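Local coordinates for protein PaaA (Enterobacter agglomerans, PDB 5FF5) that takes part in building the bicyclic core of the peptide antibiotic pantocin A, probably as an adenylating enzyme of the ThiF/E1 family, at residues I156-L161 with H203-F208; Q132-I137 with V222-F227; V176-D181 with V188-D193; L151-I156 with L196-N201. All coordinates share one frame; numbering follows the deposited sequence.

Contact 1 (I156-L161 with H203-F208)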
loop_
_atom_site.group_PDB
_atom_site.type_symbol
_atom_site.label_atom_id
_atom_site.label_comp_id
_atom_site.label_asym_id
_atom_site.label_seq_id
_atom_site.Cartn_x
_atom_site.Cartn_y
_atom_site.Cartn_z
ATOM N N ILE A 156 14.593 6.919 -1.611
ATOM C CA ILE A 156 14.893 8.089 -0.770
ATOM C C ILE A 156 16.381 8.126 -0.468
ATOM O O ILE A 156 17.018 7.092 -0.301
ATOM C CB ILE A 156 14.127 8.077 0.576
ATOM C CG1 ILE A 156 13.823 9.493 1.042
ATOM C CG2 ILE A 156 14.884 7.303 1.641
ATOM C CD1 ILE A 156 12.699 10.136 0.277
ATOM N N GLY A 157 16.957 9.312 -0.444
ATOM C CA GLY A 157 18.390 9.401 -0.240
ATOM C C GLY A 157 18.874 8.928 1.125
ATOM O O GLY A 157 19.722 8.045 1.217
ATOM N N THR A 158 18.342 9.534 2.185
ATOM C CA THR A 158 18.764 9.239 3.549
ATOM C C THR A 158 17.562 9.178 4.485
ATOM O O THR A 158 16.626 9.968 4.371
ATOM C CB THR A 158 19.746 10.283 4.077
ATOM O OG1 THR A 158 20.815 10.455 3.142
ATOM C CG2 THR A 158 20.296 9.858 5.428
ATOM N N LEU A 159 17.603 8.253 5.430
ATOM C CA LEU A 159 16.561 8.145 6.429
ATOM C C LEU A 159 17.118 8.414 7.807
ATOM O O LEU A 159 18.100 7.798 8.190
ATOM C CB LEU A 159 15.913 6.756 6.384
ATOM C CG LEU A 159 14.832 6.492 5.327
ATOM C CD1 LEU A 159 14.336 5.077 5.449
ATOM C CD2 LEU A 159 13.665 7.450 5.478
ATOM N N ARG A 160 16.517 9.362 8.527
ATOM C CA ARG A 160 16.848 9.594 9.934
ATOM C C ARG A 160 15.767 9.005 10.798
ATOM O O ARG A 160 14.652 9.516 10.802
ATOM C CB ARG A 160 16.958 11.078 10.270
ATOM C CG ARG A 160 17.928 11.854 9.437
ATOM C CD ARG A 160 17.979 13.309 9.882
ATOM N NE ARG A 160 18.751 13.499 11.106
ATOM C CZ ARG A 160 20.073 13.621 11.140
ATOM N NH1 ARG A 160 20.771 13.556 10.011
ATOM N NH2 ARG A 160 20.697 13.807 12.299
ATOM N N LEU A 161 16.083 7.946 11.538
ATOM C CA LEU A 161 15.083 7.297 12.378
ATOM C C LEU A 161 15.327 7.683 13.822
ATOM O O LEU A 161 16.451 7.594 14.299
ATOM C CB LEU A 161 15.121 5.782 12.229
ATOM C CG LEU A 161 15.125 5.224 10.817
ATOM C CD1 LEU A 161 15.263 3.738 10.931
ATOM C CD2 LEU A 161 13.848 5.605 10.099
ATOM N N HIS A 203 21.045 5.600 2.982
ATOM C CA HIS A 203 21.844 5.806 4.194
ATOM C C HIS A 203 20.918 5.938 5.381
ATOM O O HIS A 203 20.007 6.755 5.367
ATOM C CB HIS A 203 22.713 7.068 4.101
ATOM C CG HIS A 203 23.573 7.120 2.881
ATOM N ND1 HIS A 203 23.370 8.031 1.865
ATOM C CD2 HIS A 203 24.627 6.360 2.500
ATOM C CE1 HIS A 203 24.264 7.833 0.912
ATOM N NE2 HIS A 203 25.038 6.824 1.272
ATOM N N VAL A 204 21.173 5.185 6.438
ATOM C CA VAL A 204 20.315 5.290 7.609
ATOM C C VAL A 204 21.066 5.805 8.859
ATOM O O VAL A 204 22.033 5.212 9.346
ATOM C CB VAL A 204 19.648 3.948 7.909
ATOM C CG1 VAL A 204 18.721 4.087 9.097
ATOM C CG2 VAL A 204 18.891 3.486 6.706
ATOM N N GLU A 205 20.577 6.924 9.373
ATOM C CA GLU A 205 21.105 7.543 10.578
ATOM C C GLU A 205 20.112 7.281 11.690
ATOM O O GLU A 205 18.927 7.634 11.578
ATOM C CB GLU A 205 21.315 9.042 10.363
ATOM C CG GLU A 205 22.341 9.351 9.291
ATOM C CD GLU A 205 22.313 10.799 8.828
ATOM O OE1 GLU A 205 21.547 11.592 9.408
ATOM O OE2 GLU A 205 23.042 11.150 7.869
ATOM N N THR A 206 20.595 6.669 12.766
ATOM C CA THR A 206 19.707 6.179 13.809
ATOM C C THR A 206 19.968 6.870 15.142
ATOM O O THR A 206 21.097 7.132 15.510
ATOM C CB THR A 206 19.840 4.663 13.992
ATOM O OG1 THR A 206 21.208 4.311 14.267
ATOM C CG2 THR A 206 19.319 3.946 12.739
ATOM N N PHE A 207 18.898 7.236 15.823
ATOM C CA PHE A 207 19.024 7.831 17.126
ATOM C C PHE A 207 18.218 7.064 18.158
ATOM O O PHE A 207 17.009 7.196 18.239
ATOM C CB PHE A 207 18.595 9.279 17.054
ATOM C CG PHE A 207 19.400 10.070 16.087
ATOM C CD1 PHE A 207 20.603 10.637 16.469
ATOM C CD2 PHE A 207 18.982 10.222 14.781
ATOM C CE1 PHE A 207 21.357 11.356 15.568
ATOM C CE2 PHE A 207 19.740 10.944 13.880
ATOM C CZ PHE A 207 20.923 11.505 14.270
ATOM N N PHE A 208 18.910 6.304 18.993
ATOM C CA PHE A 208 18.211 5.514 19.979
ATOM C C PHE A 208 17.827 6.407 21.133
ATOM O O PHE A 208 18.529 6.461 22.138
ATOM C CB PHE A 208 19.053 4.337 20.454
ATOM C CG PHE A 208 18.376 3.514 21.500
ATOM C CD1 PHE A 208 17.024 3.238 21.399
ATOM C CD2 PHE A 208 19.088 2.971 22.552
ATOM C CE1 PHE A 208 16.383 2.477 22.355
ATOM C CE2 PHE A 208 18.448 2.203 23.504
ATOM C CZ PHE A 208 17.090 1.958 23.403
#
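Thr158 to Leu161 pair with His203 to Thr206 in a parallel beta ladder at one margin of the Rossmann-type sheet, and helix 187-198 carries the chain from one strand to the other as a beta-alpha-beta crossover. The strand axes come within 4.7 Å, with directions 16° apart. Five backbone bonds fix the register: Leu159 donates through N to His203 O (2.8 Å) and receives Glu205 N at its own O (2.9 Å), while Leu161 does the same with Glu205 O and Phe207 N. The bond from His203 N to Gly157 O is the longest, 3.3 Å, and opens the ladder.

Side chains alternate between two faces. Leu159, Leu161, Val204 and Thr206 share one, where helix 187-198 packs: Leu161 CD1 lies 3.9 Å from Val204 CG1, and both Leu159 and Val204 rest on Ile195. Thr158, Arg160, His203 and Glu205 share the other. There Thr158 OG1 sits at the edge of the His203 imidazole, in its plane, 3.7 Å from ND1. Arg160 and Glu205 form a salt bridge whose geometry is doubtful, because the model brings NH1 and OE1 too close together. Arg160 NE is hydrogen-bonded to Leu221 O, which ties the guanidinium to the end of helix 215-222. As modelled, the bend of the Arg160 chain at chi3 (77°) brings NH2 obliquely to the Phe207 ring, on the side of CZ and CE2.

Contact 2 (Q132-I137 with V222-F227); sequences QSKVAI and VGDSTF
The carboxylate of Asp224, the phenyl ring of Phe227 and the peptide group holding Lys134 O are the flat groups here, and they meet their partners differently. The carboxylate presents OD1 to Lys134 NZ in a salt bridge, 2.4 Å as modelled, a value not to be pressed at this resolution; the bend of the lysine chain at chi3 (40°) brings the ammonium round to it. The Phe227 ring turns from 132-137 to lie against Val340, Thr343 and Ile344 of helix 326-345, leaving CB to touch Val135 CG2 at 3.8 Å, where the two side chains run next to each other in the same direction.

Lys134 O is gripped by two backbone donors: Thr226 N at 2.7 Å, in the carbonyl plane, and Phe227 N at 3.1 Å, tilted 24° from it and with a more bent N-H geometry. Thr226 also accepts at OG1 the amide of Lys134, in an almost straight bond (171°), so residue 134 is held by both its N and its O. Farther along, Ala136 N donates to Phe227 O (3.1 Å), and Ala136 CB packs on Ser225 OG. That hydroxyl donates to Val222 O (2.6 Å), which also accepts Ser225 N, closing a type II' turn at the end of helix 215-222.

The single parallel bridge, Val135 with Phe227, thus starts the pairing of strand 227-229 with strand 134-138. Strand 134-138 has 158-162 on its other side; the order 3-2-1-4 turns back between 134-138 and 227-229, the switch point typical of a Rossmann-type sheet.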
loop_
_atom_site.group_PDB
_atom_site.type_symbol
_atom_site.label_atom_id
_atom_site.label_comp_id
_atom_site.label_asym_id
_atom_site.label_seq_id
_atom_site.Cartn_x
_atom_site.Cartn_y
_atom_site.Cartn_z
ATOM N N GLN A 132 18.705 12.829 -3.420
ATOM C CA GLN A 132 19.297 13.959 -2.749
ATOM C C GLN A 132 18.522 14.345 -1.485
ATOM O O GLN A 132 18.988 15.176 -0.703
ATOM C CB GLN A 132 19.411 15.111 -3.729
ATOM C CG GLN A 132 20.585 14.886 -4.636
ATOM C CD GLN A 132 20.378 15.430 -6.025
ATOM O OE1 GLN A 132 19.291 15.893 -6.376
ATOM N NE2 GLN A 132 21.423 15.373 -6.832
ATOM N N SER A 133 17.366 13.721 -1.278
ATOM C CA SER A 133 16.518 14.037 -0.143
ATOM C C SER A 133 16.907 13.332 1.135
ATOM O O SER A 133 17.502 12.263 1.097
ATOM C CB SER A 133 15.076 13.708 -0.461
ATOM O OG SER A 133 14.566 14.641 -1.382
ATOM N N LYS A 134 16.546 13.952 2.262
ATOM C CA LYS A 134 16.743 13.391 3.602
ATOM C C LYS A 134 15.471 13.534 4.407
ATOM O O LYS A 134 15.031 14.644 4.697
ATOM C CB LYS A 134 17.884 14.087 4.347
ATOM C CG LYS A 134 19.248 13.954 3.704
ATOM C CD LYS A 134 20.342 14.293 4.708
ATOM C CE LYS A 134 19.994 13.731 6.076
ATOM N NZ LYS A 134 21.074 13.972 7.068
ATOM N N VAL A 135 14.889 12.412 4.788
ATOM C CA VAL A 135 13.623 12.435 5.487
ATOM C C VAL A 135 13.859 11.953 6.892
ATOM O O VAL A 135 14.559 10.967 7.097
ATOM C CB VAL A 135 12.552 11.585 4.737
ATOM C CG1 VAL A 135 11.215 11.624 5.417
ATOM C CG2 VAL A 135 12.413 12.107 3.348
ATOM N N ALA A 136 13.333 12.702 7.858
ATOM C CA ALA A 136 13.453 12.350 9.265
ATOM C C ALA A 136 12.104 11.902 9.752
ATOM O O ALA A 136 11.097 12.552 9.517
ATOM C CB ALA A 136 13.967 13.514 10.082
ATOM N N ILE A 137 12.084 10.763 10.413
ATOM C CA ILE A 137 10.843 10.161 10.867
ATOM C C ILE A 137 10.874 10.018 12.374
ATOM O O ILE A 137 11.795 9.425 12.935
ATOM C CB ILE A 137 10.597 8.791 10.212
ATOM C CG1 ILE A 137 10.770 8.911 8.700
ATOM C CG2 ILE A 137 9.201 8.309 10.490
ATOM C CD1 ILE A 137 10.640 7.591 7.969
ATOM N N VAL A 222 16.772 16.777 13.974
ATOM C CA VAL A 222 16.332 17.141 12.634
ATOM C C VAL A 222 17.532 17.306 11.698
ATOM O O VAL A 222 17.515 16.794 10.596
ATOM C CB VAL A 222 15.483 18.430 12.626
ATOM C CG1 VAL A 222 15.304 18.929 11.208
ATOM C CG2 VAL A 222 14.137 18.190 13.288
ATOM N N GLY A 223 18.570 18.008 12.134
ATOM C CA GLY A 223 19.774 18.165 11.341
ATOM C C GLY A 223 19.497 18.749 9.977
ATOM O O GLY A 223 18.663 19.640 9.842
ATOM N N ASP A 224 20.113 18.183 8.943
ATOM C CA ASP A 224 19.956 18.727 7.598
ATOM C C ASP A 224 18.899 17.980 6.802
ATOM O O ASP A 224 19.026 17.844 5.592
ATOM C CB ASP A 224 21.285 18.711 6.822
ATOM C CG ASP A 224 21.884 17.313 6.676
ATOM O OD1 ASP A 224 21.310 16.338 7.213
ATOM O OD2 ASP A 224 22.963 17.202 6.038
ATOM N N SER A 225 17.853 17.522 7.491
ATOM C CA SER A 225 16.712 16.916 6.830
ATOM C C SER A 225 16.130 17.875 5.812
ATOM O O SER A 225 16.211 19.100 5.954
ATOM C CB SER A 225 15.618 16.515 7.827
ATOM O OG SER A 225 16.094 15.586 8.777
ATOM N N THR A 226 15.532 17.288 4.785
ATOM C CA THR A 226 14.906 18.027 3.723
ATOM C C THR A 226 13.381 17.851 3.753
ATOM O O THR A 226 12.654 18.572 3.087
ATOM C CB THR A 226 15.519 17.597 2.418
ATOM O OG1 THR A 226 15.357 16.184 2.280
ATOM C CG2 THR A 226 17.011 17.901 2.450
ATOM N N PHE A 227 12.911 16.912 4.564
ATOM C CA PHE A 227 11.486 16.619 4.712
ATOM C C PHE A 227 11.247 15.982 6.083
ATOM O O PHE A 227 12.110 15.275 6.582
ATOM C CB PHE A 227 11.001 15.667 3.611
ATOM C CG PHE A 227 9.588 15.914 3.172
ATOM C CD1 PHE A 227 9.321 16.495 1.948
ATOM C CD2 PHE A 227 8.524 15.543 3.977
ATOM C CE1 PHE A 227 8.018 16.722 1.552
ATOM C CE2 PHE A 227 7.217 15.778 3.587
ATOM C CZ PHE A 227 6.965 16.365 2.378
#

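Contact 3 (V176-D181 with V188-D193)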
loop_
_atom_site.group_PDB
_atom_site.type_symbol
_atom_site.label_atom_id
_atom_site.label_comp_id
_atom_site.label_asym_id
_atom_site.label_seq_id
_atom_site.Cartn_x
_atom_site.Cartn_y
_atom_site.Cartn_z
ATOM N N VAL A 176 6.192 -3.293 10.286
ATOM C CA VAL A 176 6.724 -4.144 9.193
ATOM C C VAL A 176 8.243 -4.272 9.050
ATOM O O VAL A 176 8.718 -5.200 8.390
ATOM C CB VAL A 176 6.188 -3.660 7.817
ATOM C CG1 VAL A 176 6.780 -2.298 7.433
ATOM C CG2 VAL A 176 6.464 -4.693 6.736
ATOM N N LEU A 177 8.997 -3.337 9.635
ATOM C CA LEU A 177 10.462 -3.344 9.557
ATOM C C LEU A 177 11.075 -4.341 10.535
ATOM O O LEU A 177 12.293 -4.563 10.520
ATOM C CB LEU A 177 11.016 -1.951 9.845
ATOM C CG LEU A 177 10.893 -0.923 8.742
ATOM C CD1 LEU A 177 11.602 0.342 9.123
ATOM C CD2 LEU A 177 11.522 -1.503 7.500
ATOM N N TYR A 178 10.222 -4.931 11.378
ATOM C CA TYR A 178 10.671 -5.827 12.434
ATOM C C TYR A 178 10.144 -7.235 12.204
ATOM O O TYR A 178 8.937 -7.451 12.138
ATOM C CB TYR A 178 10.208 -5.327 13.813
ATOM C CG TYR A 178 10.361 -3.844 14.039
ATOM C CD1 TYR A 178 11.513 -3.180 13.680
ATOM C CD2 TYR A 178 9.337 -3.105 14.611
ATOM C CE1 TYR A 178 11.639 -1.817 13.878
ATOM C CE2 TYR A 178 9.455 -1.738 14.818
ATOM C CZ TYR A 178 10.608 -1.097 14.450
ATOM O OH TYR A 178 10.736 0.267 14.652
ATOM N N ARG A 179 11.060 -8.194 12.135
ATOM C CA ARG A 179 10.708 -9.592 11.940
ATOM C C ARG A 179 10.902 -10.347 13.236
ATOM O O ARG A 179 11.471 -9.808 14.175
ATOM C CB ARG A 179 11.551 -10.213 10.828
ATOM C CG ARG A 179 11.249 -9.668 9.429
ATOM C CD ARG A 179 12.546 -9.436 8.656
ATOM N NE ARG A 179 12.365 -9.592 7.215
ATOM C CZ ARG A 179 12.823 -10.614 6.499
ATOM N NH1 ARG A 179 13.486 -11.607 7.076
ATOM N NH2 ARG A 179 12.596 -10.643 5.201
ATOM N N THR A 180 10.414 -11.582 13.302
ATOM C CA THR A 180 10.462 -12.355 14.544
ATOM C C THR A 180 11.847 -12.410 15.192
ATOM O O THR A 180 11.972 -12.235 16.391
ATOM C CB THR A 180 9.980 -13.770 14.318
ATOM O OG1 THR A 180 8.737 -13.726 13.606
ATOM C CG2 THR A 180 9.756 -14.457 15.640
ATOM N N ASP A 181 12.895 -12.569 14.398
ATOM C CA ASP A 181 14.240 -12.594 14.955
ATOM C C ASP A 181 14.664 -11.245 15.526
ATOM O O ASP A 181 15.700 -11.149 16.192
ATOM C CB ASP A 181 15.259 -13.018 13.891
ATOM C CG ASP A 181 15.626 -14.499 13.976
ATOM O OD1 ASP A 181 15.424 -15.115 15.055
ATOM O OD2 ASP A 181 16.142 -15.043 12.966
ATOM N N VAL A 188 15.364 1.113 16.250
ATOM C CA VAL A 188 16.093 1.862 15.227
ATOM C C VAL A 188 17.182 1.003 14.620
ATOM O O VAL A 188 17.490 1.144 13.448
ATOM C CB VAL A 188 16.766 3.152 15.766
ATOM C CG1 VAL A 188 15.741 4.251 16.013
ATOM C CG2 VAL A 188 17.556 2.853 17.000
ATOM N N ASP A 189 17.761 0.103 15.406
ATOM C CA ASP A 189 18.803 -0.780 14.877
ATOM C C ASP A 189 18.222 -1.947 14.101
ATOM O O ASP A 189 18.778 -2.366 13.083
ATOM C CB ASP A 189 19.729 -1.281 15.985
ATOM C CG ASP A 189 20.802 -0.270 16.339
ATOM O OD1 ASP A 189 21.097 0.623 15.501
ATOM O OD2 ASP A 189 21.367 -0.382 17.446
ATOM N N ALA A 190 17.116 -2.494 14.581
ATOM C CA ALA A 190 16.468 -3.527 13.814
ATOM C C ALA A 190 16.040 -2.902 12.496
ATOM O O ALA A 190 16.252 -3.485 11.428
ATOM C CB ALA A 190 15.290 -4.098 14.555
ATOM N N ALA A 191 15.526 -1.676 12.586
ATOM C CA ALA A 191 15.028 -0.935 11.429
ATOM C C ALA A 191 16.097 -0.763 10.368
ATOM O O ALA A 191 15.864 -1.024 9.191
ATOM C CB ALA A 191 14.502 0.414 11.852
ATOM N N LYS A 192 17.271 -0.322 10.791
ATOM C CA LYS A 192 18.376 -0.100 9.877
ATOM C C LYS A 192 18.783 -1.401 9.159
ATOM O O LYS A 192 18.977 -1.395 7.948
ATOM C CB LYS A 192 19.558 0.508 10.637
ATOM C CG LYS A 192 20.701 0.962 9.772
ATOM C CD LYS A 192 21.809 1.549 10.607
ATOM C CE LYS A 192 22.903 2.129 9.725
ATOM N NZ LYS A 192 24.011 2.783 10.492
ATOM N N ASP A 193 18.884 -2.511 9.890
ATOM C CA ASP A 193 19.226 -3.813 9.294
ATOM C C ASP A 193 18.256 -4.188 8.178
ATOM O O ASP A 193 18.663 -4.643 7.102
ATOM C CB ASP A 193 19.238 -4.914 10.358
ATOM C CG ASP A 193 20.405 -4.778 11.351
ATOM O OD1 ASP A 193 21.424 -4.140 10.977
ATOM O OD2 ASP A 193 20.289 -5.299 12.502
#
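Tyr178 and Leu177 press on Ala190 and Ala191, the small side chains that helix 187-198 offers to the preceding loop. This is the tight part: Leu177 CD1 lies 4.0 Å from Ala191 CB, Tyr178 CD1 is equally far from Ala190 CB, and Tyr178 CE1 is 4.2 Å from Ala191 CB. With CG of Tyr178 beside its backbone N (chi1 -43°), the side of the ring carrying CD1 and CE1 is turned to the helix and lies across it, CD1 by Ala190 and CE1 by Ala191. Ala191 N comes near the ring edge, close to its plane, whereas Ala190 CB approaches obliquely.

Beyond Tyr178 the contact loosens at once. Thr180 and Asp181 draw away from the helix, Thr180 turning to the second subunit, where its OG1 is hydrogen-bonded to NH2 of Arg105. On the helix, Asp189 and Asp193 are exposed to solvent and take no part.

No hydrogen bond or charge pair joins 176-181 to 188-193. Between these two segments the chemistry is apolar packing against two methyl groups; polar ties come from just outside, Leu177 O to Thr194 OG1 on the same helix and Tyr178 OH to Met140 O.

Contact 4 (L151-I156 with L196-N201)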
loop_
_atom_site.group_PDB
_atom_site.type_symbol
_atom_site.label_atom_id
_atom_site.label_comp_id
_atom_site.label_asym_id
_atom_site.label_seq_id
_atom_site.Cartn_x
_atom_site.Cartn_y
_atom_site.Cartn_z
ATOM N N LEU A 151 9.513 4.508 1.573
ATOM C CA LEU A 151 10.471 5.543 1.240
ATOM C C LEU A 151 11.823 4.933 0.864
ATOM O O LEU A 151 12.462 5.351 -0.107
ATOM C CB LEU A 151 10.635 6.498 2.416
ATOM C CG LEU A 151 9.531 7.531 2.624
ATOM C CD1 LEU A 151 9.523 8.062 4.063
ATOM C CD2 LEU A 151 9.733 8.670 1.632
ATOM N N ALA A 152 12.263 3.932 1.611
ATOM C CA ALA A 152 13.531 3.296 1.281
ATOM C C ALA A 152 13.430 2.612 -0.090
ATOM O O ALA A 152 14.321 2.753 -0.940
ATOM C CB ALA A 152 13.928 2.301 2.357
HETATM N N MSE A 153 12.335 1.884 -0.303
HETATM C CA MSE A 153 12.112 1.202 -1.570
HETATM C C MSE A 153 12.101 2.194 -2.740
HETATM O O MSE A 153 12.580 1.892 -3.839
HETATM C CB MSE A 153 10.803 0.407 -1.535
HETATM C CG MSE A 153 10.775 -0.705 -0.499
HETATM SE SE MSE A 153 9.040 -1.642 -0.361
HETATM C CE MSE A 153 9.485 -3.246 -1.379
ATOM N N SER A 154 11.572 3.384 -2.488
ATOM C CA SER A 154 11.357 4.353 -3.537
ATOM C C SER A 154 12.645 5.091 -3.890
ATOM O O SER A 154 12.674 5.918 -4.811
ATOM C CB SER A 154 10.285 5.319 -3.096
ATOM O OG SER A 154 9.085 4.599 -2.913
ATOM N N GLY A 155 13.717 4.780 -3.166
ATOM C CA GLY A 155 14.998 5.376 -3.459
ATOM C C GLY A 155 15.248 6.687 -2.747
ATOM O O GLY A 155 16.006 7.500 -3.251
ATOM N N ILE A 156 14.593 6.919 -1.611
ATOM C CA ILE A 156 14.893 8.089 -0.770
ATOM C C ILE A 156 16.381 8.126 -0.468
ATOM O O ILE A 156 17.018 7.092 -0.301
ATOM C CB ILE A 156 14.127 8.077 0.576
ATOM C CG1 ILE A 156 13.823 9.493 1.042
ATOM C CG2 ILE A 156 14.884 7.303 1.641
ATOM C CD1 ILE A 156 12.699 10.136 0.277
ATOM N N LEU A 196 18.307 -1.863 5.003
ATOM C CA LEU A 196 19.469 -2.076 4.168
ATOM C C LEU A 196 19.383 -3.404 3.407
ATOM O O LEU A 196 20.019 -3.556 2.369
ATOM C CB LEU A 196 20.738 -1.947 5.016
ATOM C CG LEU A 196 20.804 -0.497 5.587
ATOM C CD1 LEU A 196 21.932 -0.257 6.579
ATOM C CD2 LEU A 196 20.836 0.581 4.496
ATOM N N ALA A 197 18.581 -4.352 3.888
ATOM C CA ALA A 197 18.346 -5.594 3.134
ATOM C C ALA A 197 17.502 -5.318 1.905
ATOM O O ALA A 197 17.700 -5.922 0.848
ATOM C CB ALA A 197 17.674 -6.626 3.986
ATOM N N TYR A 198 16.572 -4.386 2.047
ATOM C CA TYR A 198 15.700 -3.984 0.959
ATOM C C TYR A 198 16.406 -3.090 -0.057
ATOM O O TYR A 198 16.347 -3.346 -1.257
ATOM C CB TYR A 198 14.469 -3.269 1.515
ATOM C CG TYR A 198 13.402 -4.226 1.936
ATOM C CD1 TYR A 198 13.256 -4.598 3.262
ATOM C CD2 TYR A 198 12.558 -4.798 0.999
ATOM C CE1 TYR A 198 12.279 -5.498 3.648
ATOM C CE2 TYR A 198 11.583 -5.701 1.371
ATOM C CZ TYR A 198 11.444 -6.046 2.697
ATOM O OH TYR A 198 10.462 -6.943 3.049
ATOM N N ASN A 199 17.054 -2.031 0.423
ATOM C CA ASN A 199 17.703 -1.073 -0.458
ATOM C C ASN A 199 19.008 -0.608 0.157
ATOM O O ASN A 199 19.023 0.190 1.076
ATOM C CB ASN A 199 16.785 0.114 -0.730
ATOM C CG ASN A 199 17.296 1.008 -1.839
ATOM O OD1 ASN A 199 18.443 0.883 -2.273
ATOM N ND2 ASN A 199 16.465 1.958 -2.265
ATOM N N GLU A 200 20.105 -1.114 -0.377
ATOM C CA GLU A 200 21.449 -0.908 0.135
ATOM C C GLU A 200 21.957 0.493 -0.211
ATOM O O GLU A 200 23.020 0.899 0.221
ATOM C CB GLU A 200 22.336 -1.983 -0.485
ATOM C CG GLU A 200 23.806 -2.005 -0.164
ATOM C CD GLU A 200 24.511 -3.180 -0.878
ATOM O OE1 GLU A 200 23.852 -4.219 -1.144
ATOM O OE2 GLU A 200 25.714 -3.046 -1.210
ATOM N N ASN A 201 21.194 1.229 -1.011
ATOM C CA ASN A 201 21.608 2.564 -1.433
ATOM C C ASN A 201 21.128 3.677 -0.522
ATOM O O ASN A 201 21.531 4.830 -0.667
ATOM C CB ASN A 201 21.112 2.833 -2.845
ATOM C CG ASN A 201 21.483 1.743 -3.790
ATOM O OD1 ASN A 201 20.740 1.421 -4.709
ATOM N ND2 ASN A 201 22.630 1.129 -3.553
#
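Met153 and Asn199 are the nearest CA pair, 6.1 Å apart, where helices 142-153 and 187-198 both terminate. The first ends in a Schellman motif: Gly155 takes a positive phi of 88°, Ile156 N reaches back to Leu151 O (3.0 Å), and Gly155 N to Ala152 O (3.1 Å).

Ala152 O is also the target of the second helix end. Asn199 ND2 donates to it at 2.6 Å, from the opposite face of the carbonyl plane to Gly155 N, so two donors clasp one helix-terminal oxygen. With CG anti to the backbone N (chi1 -169°), the asparagine side chain extends across to the other helix, and the acceptor lies close to its amide plane. The other end of that amide works locally: OD1 accepts Asn201 N (3.0 Å), above the carbonyl plane, in an Asx turn. ND2 has a further hydrogen bond, to Tyr106 OH, and the amide is thus held from several directions.

Met153, present as selenomethionine, adds an apolar touch, bending at chi3 (101°) to set CE 4.2 Å from Tyr198 CD2. The Tyr198 hydroxyl bonds Val176 O of the second subunit. Together these contacts join the C-terminal ends of two helices at the dimer interface, with Arg105 of helix 100-105 beside Asn199 and strand 158-162 starting just after Ile156.

From the N-terminal side, strand 134-138 leads into helix 142-153 and strand 158-162, then through a long loop to helix 187-198, strand 203-207, helix 215-222 and on to strand 227-229. Contact 2 closes the widest loop, 84 intervening residues, and the other three lie nested within it. Contact 4 joins the ends of the two helices, while contact 1 pairs strands 158-162 and 203-207; these two share Ile156 and cross along the chain. Contact 3 closes the shortest loop, inside both. Contacts 1 and 2 meet through neighbouring strands of one sheet, contacts 3 and 4 use helix 187-198, and both of these touch the second subunit.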